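Local coordinates for protein enoyl-CoA hydratase/isomerase (PDB 3LAO) that probably hydrates a steroid enoyl-CoA, adding water across the side-chain double bond of 3-oxochola-4,22-dien-24-oyl-CoA, and belongs to the enoyl-CoA hydratase/isomerase family, at residues 61-66 with 195-200; 95-100 with 117-122; 124-129 with 224-229; 176-181 with 188-193. All coordinates share one frame; numbering follows the deposited sequence.

Interaction 1 of 4, residues 61-66 with 195-200; sequences VLFAHG and EELARA
Val61 and Phe63 on strand 61-64 face Leu197 and Ala200 in the first turn of helix 196-200, and the two elements run antiparallel at 178°. Their axes pass 9.7 Å apart, a common spacing for a helix laid on a sheet. The register is set by two pairs, Val61 with Ala200 and Phe63 with Leu197, the CA atoms of the latter lying 7.1 Å apart. Leu197 carries most of the contact. With its CG anti to the backbone N (chi1 179°), it reaches out from the helix so that CD1 meets both strand residues and CD2 meets Phe63 alone. Its CD1 touches Val61 CG1 at 3.8 Å and Phe63 CB at 4.0 Å, while CD2 lies above one face of the Phe63 ring, offset toward the rim. This is the alpha-beta sandwich of the crotonase fold in small: a helix covers one face of a mainly parallel sheet with aliphatic side chains. Ala200, too short to reach as far, brings its CB within 4.3 Å of Val61 CG1 and also touches Val109 and Ala111 of strand 108-112, next in the sheet. Farther along the helix Leu201 and Ala204 continue the cover over Val61. The Phe63 side chain has CG between N and C (chi1 73°), which leaves Val61 O in plane at the ring edge and Phe63 CE2 over one face of the His65 imidazole.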
loop_
_atom_site.group_PDB
_atom_site.type_symbol
_atom_site.label_atom_id
_atom_site.label_comp_id
_atom_site.label_asym_id
_atom_site.label_seq_id
_atom_site.Cartn_x
_atom_site.Cartn_y
_atom_site.Cartn_z
ATOM N N VAL B 61 -20.461 14.973 3.990
ATOM C CA VAL B 61 -20.800 14.077 2.881
ATOM C C VAL B 61 -20.812 14.833 1.553
ATOM O O VAL B 61 -21.616 15.769 1.345
ATOM C CB VAL B 61 -22.173 13.440 3.086
ATOM C CG1 VAL B 61 -22.457 12.492 1.951
ATOM C CG2 VAL B 61 -22.224 12.740 4.449
ATOM N N LEU B 62 -19.895 14.463 0.673
ATOM C CA LEU B 62 -19.843 15.054 -0.660
ATOM C C LEU B 62 -20.620 14.187 -1.628
ATOM O O LEU B 62 -20.350 13.020 -1.744
ATOM C CB LEU B 62 -18.412 15.160 -1.153
ATOM C CG LEU B 62 -18.176 15.602 -2.605
ATOM C CD1 LEU B 62 -18.619 17.056 -2.912
ATOM C CD2 LEU B 62 -16.709 15.481 -2.835
ATOM N N PHE B 63 -21.595 14.777 -2.316
ATOM C CA PHE B 63 -22.380 14.080 -3.328
ATOM C C PHE B 63 -22.659 15.019 -4.544
ATOM O O PHE B 63 -22.241 16.204 -4.580
ATOM C CB PHE B 63 -23.684 13.569 -2.688
ATOM C CG PHE B 63 -24.680 14.651 -2.407
ATOM C CD1 PHE B 63 -24.506 15.509 -1.335
ATOM C CD2 PHE B 63 -25.763 14.851 -3.263
ATOM C CE1 PHE B 63 -25.443 16.555 -1.064
ATOM C CE2 PHE B 63 -26.701 15.906 -3.025
ATOM C CZ PHE B 63 -26.536 16.744 -1.912
ATOM N N ALA B 64 -23.352 14.483 -5.542
ATOM C CA ALA B 64 -23.665 15.240 -6.758
ATOM C C ALA B 64 -25.170 15.222 -7.000
ATOM O O ALA B 64 -25.815 14.166 -6.908
ATOM C CB ALA B 64 -22.904 14.682 -7.984
ATOM N N HIS B 65 -25.731 16.399 -7.273
ATOM C CA HIS B 65 -27.101 16.478 -7.760
ATOM C C HIS B 65 -27.093 15.966 -9.188
ATOM O O HIS B 65 -26.065 16.056 -9.874
ATOM C CB HIS B 65 -27.604 17.906 -7.697
ATOM C CG HIS B 65 -27.708 18.442 -6.300
ATOM N ND1 HIS B 65 -28.775 18.160 -5.473
ATOM C CD2 HIS B 65 -26.876 19.229 -5.575
ATOM C CE1 HIS B 65 -28.597 18.754 -4.310
ATOM N NE2 HIS B 65 -27.451 19.414 -4.348
ATOM N N GLY B 66 -28.207 15.376 -9.623
ATOM C CA GLY B 66 -28.317 14.938 -11.005
ATOM C C GLY B 66 -28.003 13.467 -11.130
ATOM O O GLY B 66 -28.081 12.733 -10.151
ATOM N N GLU B 195 -29.195 4.374 -4.297
ATOM C CA GLU B 195 -28.962 4.082 -2.886
ATOM C C GLU B 195 -27.626 4.624 -2.399
ATOM O O GLU B 195 -27.280 4.461 -1.231
ATOM C CB GLU B 195 -29.011 2.573 -2.628
ATOM C CG GLU B 195 -30.403 2.033 -2.438
ATOM C CD GLU B 195 -31.230 2.937 -1.525
ATOM O OE1 GLU B 195 -32.203 3.542 -2.041
ATOM O OE2 GLU B 195 -30.893 3.065 -0.310
ATOM N N GLU B 196 -26.867 5.269 -3.273
ATOM C CA GLU B 196 -25.516 5.613 -2.880
ATOM C C GLU B 196 -25.499 6.704 -1.798
ATOM O O GLU B 196 -24.660 6.678 -0.900
ATOM C CB GLU B 196 -24.602 5.914 -4.083
ATOM C CG GLU B 196 -24.942 7.181 -4.860
ATOM C CD GLU B 196 -26.207 7.064 -5.763
ATOM O OE1 GLU B 196 -26.749 5.938 -5.964
ATOM O OE2 GLU B 196 -26.653 8.128 -6.273
ATOM N N LEU B 197 -26.423 7.647 -1.851
ATOM C CA LEU B 197 -26.355 8.721 -0.872
ATOM C C LEU B 197 -26.897 8.227 0.457
ATOM O O LEU B 197 -26.333 8.546 1.499
ATOM C CB LEU B 197 -27.096 9.964 -1.331
ATOM C CG LEU B 197 -27.071 11.122 -0.330
ATOM C CD1 LEU B 197 -25.661 11.599 0.108
ATOM C CD2 LEU B 197 -27.882 12.258 -0.903
ATOM N N ALA B 198 -27.959 7.418 0.434
ATOM C CA ALA B 198 -28.501 6.896 1.687
ATOM C C ALA B 198 -27.434 6.103 2.423
ATOM O O ALA B 198 -27.329 6.140 3.662
ATOM C CB ALA B 198 -29.686 6.038 1.447
ATOM N N ARG B 199 -26.639 5.387 1.647
ATOM C CA ARG B 199 -25.602 4.529 2.191
ATOM C C ARG B 199 -24.425 5.346 2.705
ATOM O O ARG B 199 -23.960 5.138 3.819
ATOM C CB ARG B 199 -25.137 3.558 1.133
ATOM C CG ARG B 199 -24.292 2.479 1.707
ATOM C CD ARG B 199 -25.023 1.797 2.864
ATOM N NE ARG B 199 -24.077 1.020 3.639
ATOM C CZ ARG B 199 -24.417 0.093 4.525
ATOM N NH1 ARG B 199 -25.705 -0.187 4.734
ATOM N NH2 ARG B 199 -23.465 -0.564 5.196
ATOM N N ALA B 200 -23.963 6.296 1.899
ATOM C CA ALA B 200 -22.952 7.238 2.354
ATOM C C ALA B 200 -23.342 7.910 3.678
ATOM O O ALA B 200 -22.526 8.030 4.595
ATOM C CB ALA B 200 -22.644 8.301 1.253
#

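Interaction 2 of 4, residues 95-100 with 117-122; sequences DPWGVV and WTAGIE
Trp97 lies beside the first turn of helix 119-122, the closest CA pair being Trp97 and Glu122 at 6.6 Å, and it sits in a type I turn running from Asp95 to Gly98. The indole meets the helix with its pyrrole edge. NE1 donates to Ala119 O over 2.8 Å with an N-H...O angle of 152°; the acceptor is almost in the ring plane, and the donor lies in the carbonyl plane on a lone pair. Beside this bond CD1 packs against Glu122 CB at 3.6 Å, also at the edge, and CZ2 touches Ala119 CB; together the in-plane bond and these contacts help hold the indole's orientation. In the crotonase fold the start of this helix is where one backbone N-H of the oxyanion hole is usually found, so the indole probably lies close behind that part of the active site, bonded to the helix's first turn. Phe36 meets the same ring edge-to-face, and Arg156 pairs with Glu122 OE1 while also bonding Trp97 O. Asp95 organises the loop from within the turn: its OD2 accepts from both Val99 N and Val100 N, the former from above the carboxylate plane and the latter on the anti side. Val99 in turn brings CG2 to 4.1 Å from Glu122 OE2.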
loop_
_atom_site.group_PDB
_atom_site.type_symbol
_atom_site.label_atom_id
_atom_site.label_comp_id
_atom_site.label_asym_id
_atom_site.label_seq_id
_atom_site.Cartn_x
_atom_site.Cartn_y
_atom_site.Cartn_z
ATOM N N ASP B 95 -8.510 22.719 -0.330
ATOM C CA ASP B 95 -8.446 21.990 -1.590
ATOM C C ASP B 95 -9.174 20.635 -1.486
ATOM O O ASP B 95 -8.786 19.775 -0.703
ATOM C CB ASP B 95 -6.984 21.782 -1.964
ATOM C CG ASP B 95 -6.811 21.078 -3.294
ATOM O OD1 ASP B 95 -7.834 20.730 -3.900
ATOM O OD2 ASP B 95 -5.660 20.879 -3.735
ATOM N N PRO B 96 -10.276 20.478 -2.236
ATOM C CA PRO B 96 -11.006 19.216 -2.319
ATOM C C PRO B 96 -10.100 18.070 -2.722
ATOM O O PRO B 96 -10.239 16.979 -2.201
ATOM C CB PRO B 96 -12.020 19.482 -3.440
ATOM C CG PRO B 96 -12.301 20.954 -3.276
ATOM C CD PRO B 96 -10.961 21.550 -2.985
ATOM N N TRP B 97 -9.204 18.320 -3.663
ATOM C CA TRP B 97 -8.254 17.331 -4.092
ATOM C C TRP B 97 -7.141 17.000 -3.104
ATOM O O TRP B 97 -6.331 16.122 -3.358
ATOM C CB TRP B 97 -7.716 17.730 -5.450
ATOM C CG TRP B 97 -8.785 17.384 -6.463
ATOM C CD1 TRP B 97 -8.925 16.211 -7.117
ATOM C CD2 TRP B 97 -9.903 18.189 -6.839
ATOM N NE1 TRP B 97 -10.036 16.235 -7.910
ATOM C CE2 TRP B 97 -10.660 17.443 -7.756
ATOM C CE3 TRP B 97 -10.334 19.471 -6.493
ATOM C CZ2 TRP B 97 -11.822 17.936 -8.348
ATOM C CZ3 TRP B 97 -11.492 19.955 -7.062
ATOM C CH2 TRP B 97 -12.225 19.193 -7.982
ATOM N N GLY B 98 -7.133 17.686 -1.976
ATOM C CA GLY B 98 -6.111 17.522 -0.953
ATOM C C GLY B 98 -4.658 17.627 -1.392
ATOM O O GLY B 98 -3.792 16.952 -0.838
ATOM N N VAL B 99 -4.367 18.470 -2.373
ATOM C CA VAL B 99 -2.999 18.555 -2.866
ATOM C C VAL B 99 -2.294 19.792 -2.332
ATOM O O VAL B 99 -1.109 19.762 -2.023
ATOM C CB VAL B 99 -2.975 18.477 -4.405
ATOM C CG1 VAL B 99 -1.651 18.930 -4.962
ATOM C CG2 VAL B 99 -3.277 17.048 -4.858
ATOM N N VAL B 100 -3.056 20.865 -2.185
ATOM C CA VAL B 100 -2.595 22.153 -1.691
ATOM C C VAL B 100 -2.983 22.433 -0.221
ATOM O O VAL B 100 -4.146 22.295 0.169
ATOM C CB VAL B 100 -3.257 23.230 -2.557
ATOM C CG1 VAL B 100 -3.239 24.596 -1.877
ATOM C CG2 VAL B 100 -2.592 23.258 -3.888
ATOM N N TRP B 117 -15.411 11.207 -14.450
ATOM C CA TRP B 117 -14.258 11.389 -15.323
ATOM C C TRP B 117 -13.099 12.041 -14.576
ATOM O O TRP B 117 -13.306 12.894 -13.713
ATOM C CB TRP B 117 -14.639 12.232 -16.542
ATOM C CG TRP B 117 -15.561 11.532 -17.492
ATOM C CD1 TRP B 117 -16.391 12.113 -18.406
ATOM C CD2 TRP B 117 -15.748 10.117 -17.621
ATOM N NE1 TRP B 117 -17.083 11.147 -19.097
ATOM C CE2 TRP B 117 -16.707 9.915 -18.634
ATOM C CE3 TRP B 117 -15.199 9.003 -16.979
ATOM C CZ2 TRP B 117 -17.127 8.643 -19.019
ATOM C CZ3 TRP B 117 -15.619 7.742 -17.362
ATOM C CH2 TRP B 117 -16.573 7.572 -18.373
ATOM N N THR B 118 -11.880 11.634 -14.915
ATOM C CA THR B 118 -10.695 12.425 -14.607
ATOM C C THR B 118 -10.731 12.938 -13.171
ATOM O O THR B 118 -10.295 12.252 -12.246
ATOM C CB THR B 118 -10.552 13.623 -15.566
ATOM O OG1 THR B 118 -11.480 13.484 -16.649
ATOM C CG2 THR B 118 -9.138 13.694 -16.121
ATOM N N ALA B 119 -11.255 14.146 -12.992
ATOM C CA ALA B 119 -11.066 14.886 -11.750
ATOM C C ALA B 119 -11.913 14.300 -10.624
ATOM O O ALA B 119 -11.672 14.572 -9.448
ATOM C CB ALA B 119 -11.396 16.357 -11.954
ATOM N N GLY B 120 -12.903 13.494 -10.994
ATOM C CA GLY B 120 -13.819 12.919 -10.027
ATOM C C GLY B 120 -13.232 11.715 -9.317
ATOM O O GLY B 120 -13.420 11.540 -8.113
ATOM N N ILE B 121 -12.517 10.883 -10.066
ATOM C CA ILE B 121 -11.717 9.815 -9.476
ATOM C C ILE B 121 -10.851 10.342 -8.336
ATOM O O ILE B 121 -10.937 9.861 -7.206
ATOM C CB ILE B 121 -10.813 9.142 -10.525
ATOM C CG1 ILE B 121 -11.660 8.453 -11.596
ATOM C CG2 ILE B 121 -9.874 8.147 -9.860
ATOM C CD1 ILE B 121 -10.848 7.829 -12.710
ATOM N N GLU B 122 -10.019 11.332 -8.639
ATOM C CA GLU B 122 -9.069 11.859 -7.667
ATOM C C GLU B 122 -9.819 12.482 -6.511
ATOM O O GLU B 122 -9.382 12.434 -5.370
ATOM C CB GLU B 122 -8.139 12.887 -8.312
ATOM C CG GLU B 122 -6.627 12.567 -8.098
ATOM C CD GLU B 122 -6.082 13.080 -6.722
ATOM O OE1 GLU B 122 -6.120 12.313 -5.724
ATOM O OE2 GLU B 122 -5.603 14.245 -6.640
#

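Interaction 3 of 4, residues 124-129 with 224-229; sequences MLNADI and QGRDEG
Arg226 reaches across to the turn after helix 119-125 with its chain fully drawn out. CG is anti to the backbone N (chi1 -177°), and the run from CG to NE stays extended, so that the guanidinium is delivered far from its own loop; the nearest CA pair, Asn126 and Asp227, is still 10.5 Å apart. At the end of this arm NH2 stands 3.0 Å from Leu125 O, while the second nitrogen, NH1, lies 4.0 Å from Asn126 OD1. The two carbonyl oxygens approach the guanidinium obliquely. Asn126 lies crosswise to the arginine chain, yet its amide plane is only 21° from the guanidinium plane. Its CG too is anti to the backbone N, which turns the amide toward Arg226. Trp163 of the third subunit adds a cation-pi contact, and the same subunit bonds Asp128 through Trp163 NE1 and Thr164 OG1. Asp128 OD1 stays 5.4 Å from Arg226 NH2. Arg226 sits in a type I turn from Gly225 to Glu228. With one carbonyl oxygen close by and others farther off, the oxygens and Asp128 probably offset the positive charge that Arg226 and its neighbour Arg156 bring together, joining this loop to helix 119-125 and, through the cation-pi contact, to the neighbouring subunit.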
loop_
_atom_site.group_PDB
_atom_site.type_symbol
_atom_site.label_atom_id
_atom_site.label_comp_id
_atom_site.label_asym_id
_atom_site.label_seq_id
_atom_site.Cartn_x
_atom_site.Cartn_y
_atom_site.Cartn_z
HETATM N N MSE B 124 -12.671 11.489 -5.459
HETATM C CA MSE B 124 -13.147 10.359 -4.699
HETATM C C MSE B 124 -12.079 9.713 -3.811
HETATM O O MSE B 124 -12.375 9.256 -2.710
HETATM C CB MSE B 124 -13.695 9.328 -5.659
HETATM C CG MSE B 124 -14.446 8.248 -4.988
HETATM SE SE MSE B 124 -14.950 6.929 -6.298
HETATM C CE MSE B 124 -13.196 6.212 -6.731
ATOM N N LEU B 125 -10.836 9.674 -4.276
ATOM C CA LEU B 125 -9.776 9.000 -3.512
ATOM C C LEU B 125 -9.226 9.870 -2.386
ATOM O O LEU B 125 -8.386 9.437 -1.629
ATOM C CB LEU B 125 -8.615 8.602 -4.409
ATOM C CG LEU B 125 -8.930 7.626 -5.535
ATOM C CD1 LEU B 125 -7.754 7.552 -6.524
ATOM C CD2 LEU B 125 -9.259 6.273 -4.916
ATOM N N ASN B 126 -9.675 11.110 -2.314
ATOM C CA ASN B 126 -9.272 11.987 -1.263
ATOM C C ASN B 126 -10.215 11.852 -0.069
ATOM O O ASN B 126 -10.063 12.503 0.949
ATOM C CB ASN B 126 -9.285 13.415 -1.775
ATOM C CG ASN B 126 -8.624 14.375 -0.813
ATOM O OD1 ASN B 126 -7.422 14.259 -0.541
ATOM N ND2 ASN B 126 -9.403 15.314 -0.267
ATOM N N ALA B 127 -11.207 11.004 -0.196
ATOM C CA ALA B 127 -12.178 10.819 0.867
ATOM C C ALA B 127 -11.832 9.589 1.737
ATOM O O ALA B 127 -10.956 8.805 1.405
ATOM C CB ALA B 127 -13.543 10.660 0.265
ATOM N N ASP B 128 -12.535 9.423 2.847
ATOM C CA ASP B 128 -12.297 8.288 3.734
ATOM C C ASP B 128 -13.214 7.106 3.505
ATOM O O ASP B 128 -12.886 5.993 3.841
ATOM C CB ASP B 128 -12.448 8.790 5.136
ATOM C CG ASP B 128 -11.563 9.968 5.378
ATOM O OD1 ASP B 128 -10.397 9.889 4.947
ATOM O OD2 ASP B 128 -12.039 10.979 5.936
ATOM N N ILE B 129 -14.385 7.371 2.959
ATOM C CA ILE B 129 -15.353 6.359 2.579
ATOM C C ILE B 129 -15.942 6.813 1.261
ATOM O O ILE B 129 -16.321 8.006 1.089
ATOM C CB ILE B 129 -16.521 6.294 3.532
ATOM C CG1 ILE B 129 -16.040 6.111 4.986
ATOM C CG2 ILE B 129 -17.518 5.231 3.048
ATOM C CD1 ILE B 129 -15.353 4.827 5.287
ATOM N N GLN B 224 0.107 10.784 7.887
ATOM C CA GLN B 224 1.579 10.736 7.793
ATOM C C GLN B 224 2.137 10.008 6.566
ATOM O O GLN B 224 2.013 8.780 6.426
ATOM C CB GLN B 224 2.187 10.119 9.040
ATOM C CG GLN B 224 1.854 10.897 10.274
ATOM C CD GLN B 224 1.907 12.400 10.041
ATOM O OE1 GLN B 224 0.907 13.014 9.676
ATOM N NE2 GLN B 224 3.079 12.996 10.251
ATOM N N GLY B 225 2.768 10.771 5.683
ATOM C CA GLY B 225 3.411 10.225 4.507
ATOM C C GLY B 225 2.462 9.532 3.557
ATOM O O GLY B 225 2.881 8.731 2.731
ATOM N N ARG B 226 1.182 9.844 3.671
ATOM C CA ARG B 226 0.166 9.213 2.842
ATOM C C ARG B 226 0.469 9.323 1.344
ATOM O O ARG B 226 0.335 8.354 0.597
ATOM C CB ARG B 226 -1.207 9.804 3.155
ATOM C CG ARG B 226 -2.341 9.175 2.395
ATOM C CD ARG B 226 -3.519 10.112 2.313
ATOM N NE ARG B 226 -4.674 9.468 1.706
ATOM C CZ ARG B 226 -5.832 10.072 1.492
ATOM N NH1 ARG B 226 -5.991 11.339 1.835
ATOM N NH2 ARG B 226 -6.831 9.412 0.933
ATOM N N ASP B 227 0.884 10.505 0.910
ATOM C CA ASP B 227 1.121 10.756 -0.501
ATOM C C ASP B 227 2.597 10.744 -0.863
ATOM O O ASP B 227 2.967 11.143 -1.956
ATOM C CB ASP B 227 0.489 12.084 -0.904
ATOM C CG ASP B 227 -0.902 12.259 -0.331
ATOM O OD1 ASP B 227 -1.718 11.328 -0.470
ATOM O OD2 ASP B 227 -1.175 13.320 0.262
ATOM N N GLU B 228 3.434 10.284 0.059
ATOM C CA GLU B 228 4.867 10.194 -0.178
ATOM C C GLU B 228 5.153 9.271 -1.360
ATOM O O GLU B 228 4.693 8.137 -1.394
ATOM C CB GLU B 228 5.577 9.710 1.086
ATOM C CG GLU B 228 6.471 8.499 0.905
ATOM C CD GLU B 228 7.385 8.274 2.095
ATOM O OE1 GLU B 228 6.875 8.190 3.227
ATOM O OE2 GLU B 228 8.611 8.187 1.899
ATOM N N GLY B 229 5.895 9.765 -2.342
ATOM C CA GLY B 229 6.093 9.007 -3.566
ATOM C C GLY B 229 7.095 7.888 -3.408
ATOM O O GLY B 229 7.911 7.893 -2.483
#

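Interaction 4 of 4, residues 176-181 with 188-193; sequences FDADEA and TEVVEP
Val190 lays its CG2 methyl over the first residue of helix 178-181, 3.9 Å from Ala178 CB and 3.4 Å from Ala178 O. The branch gets there because CG2 is anti to the carbonyl carbon of Val190; CG1, anti to the backbone N (chi1 170°), turns toward the neighbouring Asp179 and comes within 4.3 Å of its OD2. The contact is thus one beta-branched residue fitted against one small one, with the carbonyl of Ala178 and the carboxylate of Asp179 bordering it. Ala178 and Val190 are also the closest pair in the backbone register, their CA atoms 6.5 Å apart. The helix start is capped by Asp177. Its OD1 accepts from Glu180 N over 3.3 Å, met nearly along the C-O bond, and receives a weaker, more bent bond from Asp179 N, so two N-H groups of the first turn are occupied by one carboxylate oxygen. Arg134 packs on Val190 and makes a long, weak ion pair with Asp179 OD1. Strand 189-191 is the outermost strand of the larger sheet, running parallel to 129-133. While Val190 turns to helix 178-183, Val191 packs on Glu196 and Arg199 of helix 196-209. Helices packed on the two faces of an edge strand, the short 178-183 and the longer 196-209, belong to the layered alpha-beta architecture of the crotonase fold.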
loop_
_atom_site.group_PDB
_atom_site.type_symbol
_atom_site.label_atom_id
_atom_site.label_comp_id
_atom_site.label_asym_id
_atom_site.label_seq_id
_atom_site.Cartn_x
_atom_site.Cartn_y
_atom_site.Cartn_z
ATOM N N PHE B 176 -13.546 1.887 -16.559
ATOM C CA PHE B 176 -13.901 0.783 -15.669
ATOM C C PHE B 176 -15.158 1.120 -14.942
ATOM O O PHE B 176 -15.565 2.283 -14.926
ATOM C CB PHE B 176 -12.801 0.429 -14.678
ATOM C CG PHE B 176 -12.194 1.616 -13.949
ATOM C CD1 PHE B 176 -11.314 2.469 -14.600
ATOM C CD2 PHE B 176 -12.457 1.823 -12.584
ATOM C CE1 PHE B 176 -10.749 3.529 -13.941
ATOM C CE2 PHE B 176 -11.894 2.867 -11.910
ATOM C CZ PHE B 176 -11.027 3.724 -12.588
ATOM N N ASP B 177 -15.812 0.111 -14.383
ATOM C CA ASP B 177 -17.048 0.371 -13.673
ATOM C C ASP B 177 -16.858 0.219 -12.163
ATOM O O ASP B 177 -15.746 -0.061 -11.682
ATOM C CB ASP B 177 -18.241 -0.465 -14.205
ATOM C CG ASP B 177 -18.073 -1.969 -13.978
ATOM O OD1 ASP B 177 -17.086 -2.366 -13.332
ATOM O OD2 ASP B 177 -18.937 -2.761 -14.455
ATOM N N ALA B 178 -17.963 0.415 -11.444
ATOM C CA ALA B 178 -17.991 0.362 -9.998
ATOM C C ALA B 178 -17.421 -0.950 -9.441
ATOM O O ALA B 178 -16.757 -0.949 -8.395
ATOM C CB ALA B 178 -19.385 0.572 -9.508
ATOM N N ASP B 179 -17.662 -2.066 -10.122
ATOM C CA ASP B 179 -17.217 -3.333 -9.556
ATOM C C ASP B 179 -15.707 -3.498 -9.650
ATOM O O ASP B 179 -15.064 -4.077 -8.745
ATOM C CB ASP B 179 -17.974 -4.513 -10.160
ATOM C CG ASP B 179 -19.343 -4.693 -9.525
ATOM O OD1 ASP B 179 -20.350 -4.698 -10.264
ATOM O OD2 ASP B 179 -19.419 -4.794 -8.281
ATOM N N GLU B 180 -15.149 -2.961 -10.730
ATOM C CA GLU B 180 -13.710 -2.980 -10.941
ATOM C C GLU B 180 -13.010 -1.992 -9.982
ATOM O O GLU B 180 -11.939 -2.272 -9.410
ATOM C CB GLU B 180 -13.431 -2.656 -12.419
ATOM C CG GLU B 180 -11.945 -2.614 -12.812
ATOM C CD GLU B 180 -11.261 -3.972 -12.841
ATOM O OE1 GLU B 180 -11.894 -4.985 -12.475
ATOM O OE2 GLU B 180 -10.075 -4.017 -13.241
ATOM N N ALA B 181 -13.638 -0.837 -9.782
ATOM C CA ALA B 181 -13.141 0.103 -8.793
ATOM C C ALA B 181 -13.120 -0.504 -7.349
ATOM O O ALA B 181 -12.151 -0.324 -6.613
ATOM C CB ALA B 181 -13.893 1.427 -8.874
ATOM N N THR B 188 -15.500 1.903 -1.056
ATOM C CA THR B 188 -15.704 1.166 0.159
ATOM C C THR B 188 -16.772 0.163 -0.147
ATOM O O THR B 188 -16.726 -0.971 0.321
ATOM C CB THR B 188 -16.205 2.106 1.283
ATOM O OG1 THR B 188 -15.453 3.330 1.280
ATOM C CG2 THR B 188 -16.117 1.439 2.653
ATOM N N GLU B 189 -17.747 0.585 -0.949
ATOM C CA GLU B 189 -18.911 -0.253 -1.206
ATOM C C GLU B 189 -19.603 0.072 -2.537
ATOM O O GLU B 189 -19.665 1.230 -2.956
ATOM C CB GLU B 189 -19.920 -0.113 -0.063
ATOM C CG GLU B 189 -20.964 -1.228 -0.042
ATOM C CD GLU B 189 -21.899 -1.134 1.171
ATOM O OE1 GLU B 189 -21.431 -0.728 2.253
ATOM O OE2 GLU B 189 -23.102 -1.457 1.041
ATOM N N VAL B 190 -20.148 -0.959 -3.185
ATOM C CA VAL B 190 -20.968 -0.745 -4.363
ATOM C C VAL B 190 -22.411 -1.063 -4.062
ATOM O O VAL B 190 -22.694 -2.107 -3.467
ATOM C CB VAL B 190 -20.525 -1.615 -5.494
ATOM C CG1 VAL B 190 -21.546 -1.516 -6.565
ATOM C CG2 VAL B 190 -19.167 -1.141 -6.010
ATOM N N VAL B 191 -23.326 -0.159 -4.440
ATOM C CA VAL B 191 -24.760 -0.326 -4.110
ATOM C C VAL B 191 -25.685 -0.098 -5.296
ATOM O O VAL B 191 -25.269 0.453 -6.320
ATOM C CB VAL B 191 -25.227 0.563 -2.932
ATOM C CG1 VAL B 191 -24.437 0.251 -1.682
ATOM C CG2 VAL B 191 -25.115 2.058 -3.279
ATOM N N GLU B 192 -26.941 -0.525 -5.147
ATOM C CA GLU B 192 -27.965 -0.369 -6.195
ATOM C C GLU B 192 -28.181 1.095 -6.539
ATOM O O GLU B 192 -28.149 1.952 -5.646
ATOM C CB GLU B 192 -29.284 -1.008 -5.768
ATOM C CG GLU B 192 -29.273 -2.556 -5.753
ATOM C CD GLU B 192 -28.571 -3.172 -6.965
ATOM O OE1 GLU B 192 -29.104 -3.047 -8.089
ATOM O OE2 GLU B 192 -27.480 -3.779 -6.793
ATOM N N PRO B 193 -28.392 1.394 -7.837
ATOM C CA PRO B 193 -28.465 2.798 -8.281
ATOM C C PRO B 193 -29.573 3.502 -7.513
ATOM O O PRO B 193 -30.631 2.902 -7.336
ATOM C CB PRO B 193 -28.827 2.695 -9.778
ATOM C CG PRO B 193 -28.538 1.302 -10.169
ATOM C CD PRO B 193 -28.708 0.452 -8.926
#

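The four contacts trace the layers of one fold. Interactions 1 and 4 share the larger sheet, their centres 13 Å apart, and strand 189-191 leads directly into helix 196-209; there Val191 CG2 packs 3.6 Å from Glu196 CA, and Arg199 NE approaches Glu189 OE1 to 3.5 Å. Interactions 2 and 3 both use helix 119-125 and lie about 11 Å apart between centres, joined where Asn126 ND2 comes within 2.7 Å of Pro96 O. Interactions 1 and 3, by contrast, lie on opposite sides of the chain's centre. Val99 packs on Arg226 of the second subunit, so interactions 2 and 3 both reach subunit interfaces; substrate probably binds in tunnels between subunits, though whether these contacts line one is not established.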